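Local coordinates for protein heme oxygenase 1 (Synechocystis sp., PDB 1WE1) that catalyses oxygen-dependent opening of the heme ring to biliverdin, CO and free iron, probably as a step in making the chromophore of the photosynthetic antennae, at residues P117-A122 and V189-D194; Y125-G130 and A197-M202. All blocks are in the same frame, centred on the assembly; numbering follows the deposited sequence.

In the fold
Both contacts join helix 120-146, the distal helix over the heme, to helix 182-205, contact 1 also using the 3-10 turn 117-119 that leads into the former; their centres lie about 11 Å apart. At contact 1 the two backbones come close, with CA of A122 4.7 Å from CA of A192; at contact 2 they have spread, CA of R127 lying 9.4 Å from CA of N199, and the longer side chains R127 and N199 bridge the distance. The two contacts meet in packing, A192 O to T126 OG1 at 3.6 Å. Contact 2 lines the heme pocket directly. Contact 1 stands behind it: the side chain of A192 is about 7 Å from the heme and about 4 Å from that of heme-binding Y125, nearest atoms.

Contact 1 of 2, residues P117-A122 and V189-D194; sequences PELLVA and VDEAND
The carboxylate of E191, the flat group in this meeting of 117-122 with 189-194, lays neither a face nor an edge against L119 or A122; its aliphatic stem does the touching. Its charged end is held by partners outside the contact, OE1 taking a salt bridge from R108 and a hydrogen bond from H123. CB points at the other segment, a chi1 of -175° brings CG near A122 CB and L119 O, and the bend at chi2 (66°) turns the acid group off toward R108.

A122 is the central residue on its side. Its methyl, pointing at the opposing helix, lies 3.6 Å from CB of E191 and equally 3.6 Å from the backbone N of A192, while CB to CB between A122 and A192 is 4.2 Å. L119 crosses the E191 side chain at about a right angle: its CB approaches E191 CG at 4.1 Å, and its carbonyl O stands 3.9 Å from the same carbon. I188 packs on both L119 and A122.

The contact joins the 3-10 turn and first turn of the distal helix to helix 182-205 in the all-helical heme oxygenase fold, with V112 of helix 100-115 bordering L119 and E191. The backbones come close where A122 meets A192. No hydrogen bond spans the segments, so apolar contact joins them, while the buried charge of E191 is probably balanced by R108, which also pairs with D194.

Contact 2 of 2, residues Y125-G130 and A197-M202; sequences YTRYLG and AMNMKM. With HEM (protoporphyrin IX containing Fe), chain H.
R127 and N199 make the polar link between 125-130 and 197-202. NH1 of R127 reaches OD1 of N199 at 2.9 Å, but the angle at the hydrogen is only 125° and the bond is weak. The guanidinium and amide planes are tilted by 31°, and a bend at chi2 (-43°), repeated at chi3, brings the arginine's end round toward N199. Other partners hold both groups: R127 NE bonds Y50 and NH2 pairs with D131, whereas N199 ND2 serves A195 O and Y105.

Van der Waals contacts run beside this bond and onto the heme. T126 and N199 slide past each other in opposite directions, T126 CG2 4.0 Å from N199 ND2 and 3.5 Å from the heme methyl CMB. N199 CB lies 3.7 Å from the vinyl carbon CBB. The Y125 ring carries methyl CMA over one face, offset toward the rim.

The distal helix also hydrogen-bonds the heme, as do R10, K168 and R172. Y125 OH donates to propionate O1A at 2.7 Å, the oxygen lying at the ring edge, in plane. After a wider pi-type turn at 125-129, G130 brings its CA within 3.3 Å of heme C4A, as in the heme oxygenase distal helix; its carbonyl O accepts from a water 3.1 Å away, bound to the iron opposite H17.

Around the contact, helices 36-59 and 100-115 pack on R127 and M202, and helix 164-176 touches Y125 and L129; there are no strands.

Contact 1 of 2, residues P117-A122 and V189-D194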
ATOM      1  N   PRO A 117      -3.294 -10.328 -16.349  1.00 49.63           N
ATOM      2  CA  PRO A 117      -2.178 -10.446 -15.410  1.00 49.05           C
ATOM      3  C   PRO A 117      -1.090  -9.393 -15.528  1.00 49.11           C
ATOM      4  O   PRO A 117      -0.399  -9.102 -14.544  1.00 49.37           O
ATOM      5  CB  PRO A 117      -1.647 -11.860 -15.675  1.00 50.72           C
ATOM      6  CG  PRO A 117      -2.112 -12.160 -17.057  1.00 49.63           C
ATOM      7  CD  PRO A 117      -3.507 -11.607 -17.040  1.00 48.37           C
ATOM      8  N   GLU A 118      -0.925  -8.812 -16.713  1.00 47.39           N
ATOM      9  CA  GLU A 118       0.119  -7.803 -16.862  1.00 46.90           C
ATOM     10  C   GLU A 118      -0.219  -6.523 -16.110  1.00 45.27           C
ATOM     11  O   GLU A 118       0.678  -5.769 -15.744  1.00 46.86           O
ATOM     12  CB  GLU A 118       0.420  -7.495 -18.347  1.00 47.16           C
ATOM     13  CG  GLU A 118      -0.682  -6.806 -19.143  1.00 48.27           C
ATOM     14  CD  GLU A 118      -1.852  -7.724 -19.484  1.00 49.79           C
ATOM     15  OE1 GLU A 118      -1.711  -8.964 -19.365  1.00 49.69           O
ATOM     16  OE2 GLU A 118      -2.915  -7.196 -19.885  1.00 51.16           O
ATOM     17  N   LEU A 119      -1.504  -6.280 -15.869  1.00 43.06           N
ATOM     18  CA  LEU A 119      -1.921  -5.092 -15.133  1.00 42.31           C
ATOM     19  C   LEU A 119      -1.482  -5.181 -13.663  1.00 43.79           C
ATOM     20  O   LEU A 119      -1.506  -4.189 -12.927  1.00 43.63           O
ATOM     21  CB  LEU A 119      -3.439  -4.918 -15.236  1.00 40.05           C
ATOM     22  CG  LEU A 119      -3.904  -4.564 -16.656  1.00 40.66           C
ATOM     23  CD1 LEU A 119      -5.391  -4.236 -16.665  1.00 37.90           C
ATOM     24  CD2 LEU A 119      -3.101  -3.369 -17.167  1.00 36.98           C
ATOM     25  N   LEU A 120      -1.072  -6.378 -13.255  1.00 44.13           N
ATOM     26  CA  LEU A 120      -0.598  -6.632 -11.902  1.00 44.67           C
ATOM     27  C   LEU A 120       0.685  -5.849 -11.617  1.00 45.71           C
ATOM     28  O   LEU A 120       1.047  -5.637 -10.462  1.00 45.11           O
ATOM     29  CB  LEU A 120      -0.337  -8.124 -11.726  1.00 43.45           C
ATOM     30  CG  LEU A 120      -1.226  -8.949 -10.795  1.00 42.20           C
ATOM     31  CD1 LEU A 120      -2.648  -8.435 -10.763  1.00 42.29           C
ATOM     32  CD2 LEU A 120      -1.174 -10.393 -11.258  1.00 39.95           C
ATOM     33  N   VAL A 121       1.382  -5.427 -12.664  1.00 46.75           N
ATOM     34  CA  VAL A 121       2.604  -4.663 -12.458  1.00 48.39           C
ATOM     35  C   VAL A 121       2.241  -3.260 -11.995  1.00 47.33           C
ATOM     36  O   VAL A 121       3.038  -2.584 -11.362  1.00 47.51           O
ATOM     37  CB  VAL A 121       3.459  -4.573 -13.744  1.00 50.30           C
ATOM     38  CG1 VAL A 121       2.627  -4.043 -14.889  1.00 52.48           C
ATOM     39  CG2 VAL A 121       4.659  -3.654 -13.505  1.00 50.18           C
ATOM     40  N   ALA A 122       1.025  -2.826 -12.303  1.00 47.93           N
ATOM     41  CA  ALA A 122       0.571  -1.499 -11.895  1.00 47.59           C
ATOM     42  C   ALA A 122       0.306  -1.521 -10.397  1.00 47.51           C
ATOM     43  O   ALA A 122       0.580  -0.553  -9.690  1.00 47.31           O
ATOM     44  CB  ALA A 122      -0.691  -1.128 -12.638  1.00 46.41           C
ATOM     45  N   VAL A 189      -0.168   2.072 -16.905  1.00 48.79           N
ATOM     46  CA  VAL A 189      -0.152   3.381 -16.289  1.00 48.14           C
ATOM     47  C   VAL A 189      -1.574   3.744 -15.860  1.00 50.04           C
ATOM     48  O   VAL A 189      -1.806   4.197 -14.732  1.00 50.29           O
ATOM     49  CB  VAL A 189       0.393   4.437 -17.257  1.00 46.47           C
ATOM     50  CG1 VAL A 189       0.234   5.833 -16.669  1.00 45.02           C
ATOM     51  CG2 VAL A 189       1.857   4.159 -17.523  1.00 46.74           C
ATOM     52  N   ASP A 190      -2.539   3.530 -16.739  1.00 50.89           N
ATOM     53  CA  ASP A 190      -3.909   3.852 -16.371  1.00 53.68           C
ATOM     54  C   ASP A 190      -4.368   3.042 -15.160  1.00 52.52           C
ATOM     55  O   ASP A 190      -5.050   3.566 -14.290  1.00 51.89           O
ATOM     56  CB  ASP A 190      -4.842   3.633 -17.558  1.00 55.98           C
ATOM     57  CG  ASP A 190      -4.734   4.750 -18.583  1.00 61.30           C
ATOM     58  OD1 ASP A 190      -5.295   4.597 -19.694  1.00 64.23           O
ATOM     59  OD2 ASP A 190      -4.088   5.783 -18.269  1.00 61.42           O
ATOM     60  N   GLU A 191      -3.976   1.773 -15.099  1.00 51.85           N
ATOM     61  CA  GLU A 191      -4.354   0.916 -13.980  1.00 50.36           C
ATOM     62  C   GLU A 191      -3.739   1.437 -12.671  1.00 49.06           C
ATOM     63  O   GLU A 191      -4.355   1.357 -11.607  1.00 46.57           O
ATOM     64  CB  GLU A 191      -3.900  -0.525 -14.248  1.00 49.65           C
ATOM     65  CG  GLU A 191      -4.354  -1.540 -13.196  1.00 51.02           C
ATOM     66  CD  GLU A 191      -5.859  -1.731 -13.156  1.00 49.08           C
ATOM     67  OE1 GLU A 191      -6.344  -2.490 -12.295  1.00 50.55           O
ATOM     68  OE2 GLU A 191      -6.562  -1.131 -13.983  1.00 50.23           O
ATOM     69  N   ALA A 192      -2.526   1.975 -12.759  1.00 47.36           N
ATOM     70  CA  ALA A 192      -1.851   2.511 -11.590  1.00 47.27           C
ATOM     71  C   ALA A 192      -2.667   3.670 -11.000  1.00 47.55           C
ATOM     72  O   ALA A 192      -2.863   3.747  -9.785  1.00 46.05           O
ATOM     73  CB  ALA A 192      -0.457   2.982 -11.966  1.00 45.06           C
ATOM     74  N   ASN A 193      -3.133   4.571 -11.859  1.00 47.50           N
ATOM     75  CA  ASN A 193      -3.938   5.693 -11.401  1.00 49.53           C
ATOM     76  C   ASN A 193      -5.251   5.169 -10.806  1.00 50.25           C
ATOM     77  O   ASN A 193      -5.882   5.831  -9.971  1.00 48.54           O
ATOM     78  CB  ASN A 193      -4.219   6.665 -12.555  1.00 51.20           C
ATOM     79  CG  ASN A 193      -3.034   7.565 -12.858  1.00 54.03           C
ATOM     80  OD1 ASN A 193      -2.676   8.430 -12.055  1.00 53.45           O
ATOM     81  ND2 ASN A 193      -2.412   7.360 -14.017  1.00 54.39           N
ATOM     82  N   ASP A 194      -5.657   3.979 -11.237  1.00 50.02           N
ATOM     83  CA  ASP A 194      -6.872   3.369 -10.712  1.00 51.60           C
ATOM     84  C   ASP A 194      -6.598   2.925  -9.272  1.00 50.01           C
ATOM     85  O   ASP A 194      -7.377   3.221  -8.363  1.00 49.65           O
ATOM     86  CB  ASP A 194      -7.286   2.152 -11.552  1.00 55.61           C
ATOM     87  CG  ASP A 194      -8.197   2.514 -12.714  1.00 59.64           C
ATOM     88  OD1 ASP A 194      -7.809   3.358 -13.550  1.00 63.65           O
ATOM     89  OD2 ASP A 194      -9.309   1.947 -12.797  1.00 64.23           O
TER

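Contact 2 of 2, residues Y125-G130 and A197-M202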
ATOM      1  N   TYR A 125       3.566  -1.947  -8.549  1.00 43.35           N
ATOM      2  CA  TYR A 125       4.206  -0.651  -8.572  1.00 41.51           C
ATOM      3  C   TYR A 125       3.583   0.248  -7.522  1.00 42.30           C
ATOM      4  O   TYR A 125       4.276   0.713  -6.620  1.00 44.51           O
ATOM      5  CB  TYR A 125       4.090   0.001  -9.963  1.00 38.86           C
ATOM      6  CG  TYR A 125       4.466   1.475  -9.979  1.00 35.35           C
ATOM      7  CD1 TYR A 125       5.793   1.889  -9.802  1.00 32.83           C
ATOM      8  CD2 TYR A 125       3.479   2.460 -10.093  1.00 32.82           C
ATOM      9  CE1 TYR A 125       6.121   3.250  -9.730  1.00 31.84           C
ATOM     10  CE2 TYR A 125       3.794   3.814 -10.020  1.00 29.65           C
ATOM     11  CZ  TYR A 125       5.108   4.198  -9.836  1.00 32.63           C
ATOM     12  OH  TYR A 125       5.395   5.535  -9.733  1.00 35.30           O
ATOM     13  N   THR A 126       2.277   0.479  -7.625  1.00 42.30           N
ATOM     14  CA  THR A 126       1.578   1.360  -6.689  1.00 42.20           C
ATOM     15  C   THR A 126       1.812   1.084  -5.202  1.00 40.48           C
ATOM     16  O   THR A 126       1.978   2.014  -4.432  1.00 35.63           O
ATOM     17  CB  THR A 126       0.072   1.373  -6.972  1.00 43.55           C
ATOM     18  OG1 THR A 126      -0.145   1.844  -8.308  1.00 46.37           O
ATOM     19  CG2 THR A 126      -0.641   2.305  -6.013  1.00 42.12           C
ATOM     20  N   ARG A 127       1.848  -0.180  -4.797  1.00 42.16           N
ATOM     21  CA  ARG A 127       2.086  -0.489  -3.388  1.00 44.27           C
ATOM     22  C   ARG A 127       3.573  -0.605  -3.034  1.00 44.00           C
ATOM     23  O   ARG A 127       4.134   0.265  -2.362  1.00 44.06           O
ATOM     24  CB  ARG A 127       1.352  -1.777  -2.982  1.00 45.41           C
ATOM     25  CG  ARG A 127      -0.172  -1.627  -2.831  1.00 45.73           C
ATOM     26  CD  ARG A 127      -0.562  -0.335  -2.097  1.00 46.85           C
ATOM     27  NE  ARG A 127       0.151  -0.170  -0.829  1.00 48.13           N
ATOM     28  CZ  ARG A 127      -0.029   0.843   0.019  1.00 47.74           C
ATOM     29  NH1 ARG A 127      -0.901   1.806  -0.250  1.00 46.02           N
ATOM     30  NH2 ARG A 127       0.661   0.888   1.152  1.00 46.03           N
ATOM     31  N   TYR A 128       4.210  -1.673  -3.488  1.00 44.01           N
ATOM     32  CA  TYR A 128       5.627  -1.898  -3.210  1.00 44.55           C
ATOM     33  C   TYR A 128       6.602  -0.750  -3.488  1.00 44.92           C
ATOM     34  O   TYR A 128       7.402  -0.417  -2.618  1.00 45.06           O
ATOM     35  CB  TYR A 128       6.106  -3.146  -3.946  1.00 44.51           C
ATOM     36  CG  TYR A 128       5.331  -4.383  -3.566  1.00 43.81           C
ATOM     37  CD1 TYR A 128       5.254  -4.795  -2.244  1.00 43.33           C
ATOM     38  CD2 TYR A 128       4.669  -5.138  -4.527  1.00 44.55           C
ATOM     39  CE1 TYR A 128       4.538  -5.926  -1.883  1.00 44.90           C
ATOM     40  CE2 TYR A 128       3.950  -6.274  -4.176  1.00 46.43           C
ATOM     41  CZ  TYR A 128       3.890  -6.658  -2.849  1.00 45.38           C
ATOM     42  OH  TYR A 128       3.174  -7.770  -2.486  1.00 47.30           O
ATOM     43  N   LEU A 129       6.564  -0.133  -4.668  1.00 45.40           N
ATOM     44  CA  LEU A 129       7.524   0.947  -4.913  1.00 47.08           C
ATOM     45  C   LEU A 129       7.215   2.165  -4.054  1.00 47.54           C
ATOM     46  O   LEU A 129       8.089   2.982  -3.778  1.00 47.65           O
ATOM     47  CB  LEU A 129       7.593   1.330  -6.407  1.00 48.07           C
ATOM     48  CG  LEU A 129       8.786   2.232  -6.804  1.00 49.98           C
ATOM     49  CD1 LEU A 129      10.056   1.755  -6.106  1.00 48.78           C
ATOM     50  CD2 LEU A 129       8.991   2.234  -8.326  1.00 47.69           C
ATOM     51  N   GLY A 130       5.964   2.280  -3.622  1.00 48.74           N
ATOM     52  CA  GLY A 130       5.590   3.388  -2.759  1.00 49.36           C
ATOM     53  C   GLY A 130       5.994   3.086  -1.326  1.00 49.91           C
ATOM     54  O   GLY A 130       6.483   3.963  -0.612  1.00 50.26           O
ATOM     55  N   ALA A 197      -6.571   5.627  -6.729  1.00 39.93           N
ATOM     56  CA  ALA A 197      -7.916   6.024  -6.358  1.00 40.26           C
ATOM     57  C   ALA A 197      -8.487   5.049  -5.334  1.00 41.13           C
ATOM     58  O   ALA A 197      -9.195   5.454  -4.417  1.00 42.49           O
ATOM     59  CB  ALA A 197      -8.801   6.081  -7.585  1.00 37.45           C
ATOM     60  N   MET A 198      -8.176   3.769  -5.483  1.00 40.57           N
ATOM     61  CA  MET A 198      -8.677   2.769  -4.554  1.00 41.86           C
ATOM     62  C   MET A 198      -8.079   2.904  -3.147  1.00 42.31           C
ATOM     63  O   MET A 198      -8.719   2.565  -2.152  1.00 39.73           O
ATOM     64  CB  MET A 198      -8.429   1.377  -5.115  1.00 42.16           C
ATOM     65  CG  MET A 198      -9.259   1.124  -6.345  1.00 46.07           C
ATOM     66  SD  MET A 198      -9.163  -0.554  -6.956  1.00 51.62           S
ATOM     67  CE  MET A 198      -7.739  -0.427  -8.085  1.00 50.84           C
ATOM     68  N   ASN A 199      -6.850   3.399  -3.073  1.00 41.72           N
ATOM     69  CA  ASN A 199      -6.203   3.607  -1.791  1.00 42.39           C
ATOM     70  C   ASN A 199      -6.873   4.821  -1.176  1.00 42.48           C
ATOM     71  O   ASN A 199      -7.228   4.833   0.000  1.00 43.14           O
ATOM     72  CB  ASN A 199      -4.710   3.873  -1.989  1.00 40.85           C
ATOM     73  CG  ASN A 199      -3.929   2.608  -2.187  1.00 40.07           C
ATOM     74  OD1 ASN A 199      -3.601   1.926  -1.230  1.00 43.56           O
ATOM     75  ND2 ASN A 199      -3.651   2.268  -3.433  1.00 40.96           N
ATOM     76  N   MET A 200      -7.059   5.840  -2.002  1.00 42.27           N
ATOM     77  CA  MET A 200      -7.674   7.066  -1.558  1.00 41.56           C
ATOM     78  C   MET A 200      -9.084   6.841  -1.029  1.00 43.23           C
ATOM     79  O   MET A 200      -9.510   7.519  -0.095  1.00 44.05           O
ATOM     80  CB  MET A 200      -7.680   8.080  -2.695  1.00 40.51           C
ATOM     81  CG  MET A 200      -6.295   8.547  -3.094  1.00 39.50           C
ATOM     82  SD  MET A 200      -6.315  10.106  -3.997  1.00 40.26           S
ATOM     83  CE  MET A 200      -6.282   9.517  -5.714  1.00 37.51           C
ATOM     84  N   LYS A 201      -9.808   5.884  -1.599  1.00 43.77           N
ATOM     85  CA  LYS A 201     -11.159   5.635  -1.128  1.00 44.05           C
ATOM     86  C   LYS A 201     -11.142   4.990   0.264  1.00 43.34           C
ATOM     87  O   LYS A 201     -12.030   5.239   1.084  1.00 41.37           O
ATOM     88  CB  LYS A 201     -11.937   4.775  -2.131  1.00 46.53           C
ATOM     89  CG  LYS A 201     -13.437   4.842  -1.881  1.00 51.41           C
ATOM     90  CD  LYS A 201     -14.272   4.325  -3.038  1.00 56.30           C
ATOM     91  CE  LYS A 201     -15.762   4.454  -2.707  1.00 56.81           C
ATOM     92  NZ  LYS A 201     -16.642   4.281  -3.905  1.00 59.79           N
ATOM     93  N   MET A 202     -10.132   4.166   0.537  1.00 42.43           N
ATOM     94  CA  MET A 202     -10.022   3.550   1.853  1.00 40.40           C
ATOM     95  C   MET A 202      -9.776   4.647   2.905  1.00 40.63           C
ATOM     96  O   MET A 202     -10.341   4.606   4.004  1.00 38.89           O
ATOM     97  CB  MET A 202      -8.883   2.531   1.878  1.00 37.11           C
ATOM     98  CG  MET A 202      -9.183   1.267   1.097  1.00 38.28           C
ATOM     99  SD  MET A 202      -7.953  -0.064   1.274  1.00 43.45           S
ATOM    100  CE  MET A 202      -6.496   0.710   0.552  1.00 40.78           C
TER
HETATM  101  CHA HEM H 300       6.888   7.845  -4.015  1.00 50.55           C
HETATM  102  CHB HEM H 300       2.787   5.286  -3.828  1.00 46.77           C
HETATM  103  CHC HEM H 300       1.170   8.437  -0.509  1.00 48.70           C
HETATM  104  CHD HEM H 300       5.697   9.819   0.270  1.00 51.06           C
HETATM  105  C1A HEM H 300       5.875   6.934  -4.385  1.00 48.65           C
HETATM  106  C2A HEM H 300       5.902   6.021  -5.516  1.00 48.54           C
HETATM  107  C3A HEM H 300       4.722   5.332  -5.492  1.00 48.00           C
HETATM  108  C4A HEM H 300       4.006   5.787  -4.291  1.00 47.97           C
HETATM  109  CMA HEM H 300       4.218   4.296  -6.451  1.00 44.47           C
HETATM  110  CAA HEM H 300       7.058   5.836  -6.487  1.00 46.32           C
HETATM  111  CBA HEM H 300       7.213   6.943  -7.559  1.00 46.58           C
HETATM  112  CGA HEM H 300       8.284   6.739  -8.465  1.00 47.74           C
HETATM  113  O1A HEM H 300       7.958   6.276  -9.629  1.00 46.01           O
HETATM  114  O2A HEM H 300       9.477   6.971  -8.186  1.00 47.50           O
HETATM  115  C1B HEM H 300       1.948   5.948  -2.917  1.00 46.77           C
HETATM  116  C2B HEM H 300       0.545   5.614  -2.683  1.00 46.22           C
HETATM  117  C3B HEM H 300       0.104   6.460  -1.707  1.00 47.44           C
HETATM  118  C4B HEM H 300       1.219   7.358  -1.411  1.00 46.89           C
HETATM  119  CMB HEM H 300      -0.200   4.513  -3.395  1.00 44.17           C
HETATM  120  CAB HEM H 300      -1.232   6.482  -0.989  1.00 45.90           C
HETATM  121  CBB HEM H 300      -2.442   6.812  -1.902  1.00 47.21           C
HETATM  122  C1C HEM H 300       2.264   9.035   0.064  1.00 49.09           C
HETATM  123  C2C HEM H 300       2.252   9.869   1.257  1.00 51.87           C
HETATM  124  C3C HEM H 300       3.477  10.427   1.312  1.00 52.66           C
HETATM  125  C4C HEM H 300       4.316   9.719   0.372  1.00 50.91           C
HETATM  126  CMC HEM H 300       1.069  10.024   2.194  1.00 48.94           C
HETATM  127  CAC HEM H 300       3.918  11.607   2.182  1.00 52.37           C
HETATM  128  CBC HEM H 300       4.466  11.115   3.551  1.00 54.90           C
HETATM  129  C1D HEM H 300       6.465   9.386  -0.839  1.00 53.11           C
HETATM  130  C2D HEM H 300       7.877   9.704  -1.034  1.00 52.48           C
HETATM  131  C3D HEM H 300       8.223   9.115  -2.207  1.00 53.72           C
HETATM  132  C4D HEM H 300       6.998   8.485  -2.760  1.00 50.68           C
HETATM  133  CMD HEM H 300       8.670  10.532  -0.074  1.00 50.54           C
HETATM  134  CAD HEM H 300       9.558   9.057  -2.909  1.00 56.87           C
HETATM  135  CBD HEM H 300       9.709  10.190  -4.021  1.00 62.38           C
HETATM  136  CGD HEM H 300      10.821   9.983  -4.872  1.00 67.00           C
HETATM  137  O1D HEM H 300      11.088   8.805  -5.318  1.00 70.02           O
HETATM  138  O2D HEM H 300      11.560  10.953  -5.208  1.00 67.47           O
HETATM  139  NA  HEM H 300       4.711   6.793  -3.667  1.00 49.14           N
HETATM  140  NB  HEM H 300       2.350   7.005  -2.131  1.00 46.81           N
HETATM  141  NC  HEM H 300       3.568   8.916  -0.450  1.00 50.37           N
HETATM  142  ND  HEM H 300       5.974   8.609  -1.886  1.00 50.15           N
HETATM  143 FE   HEM H 300       4.160   7.841  -2.048  1.00 47.18          FE
HETATM  144  O   HOH W   1       4.716   6.445  -1.057  1.00 47.27           O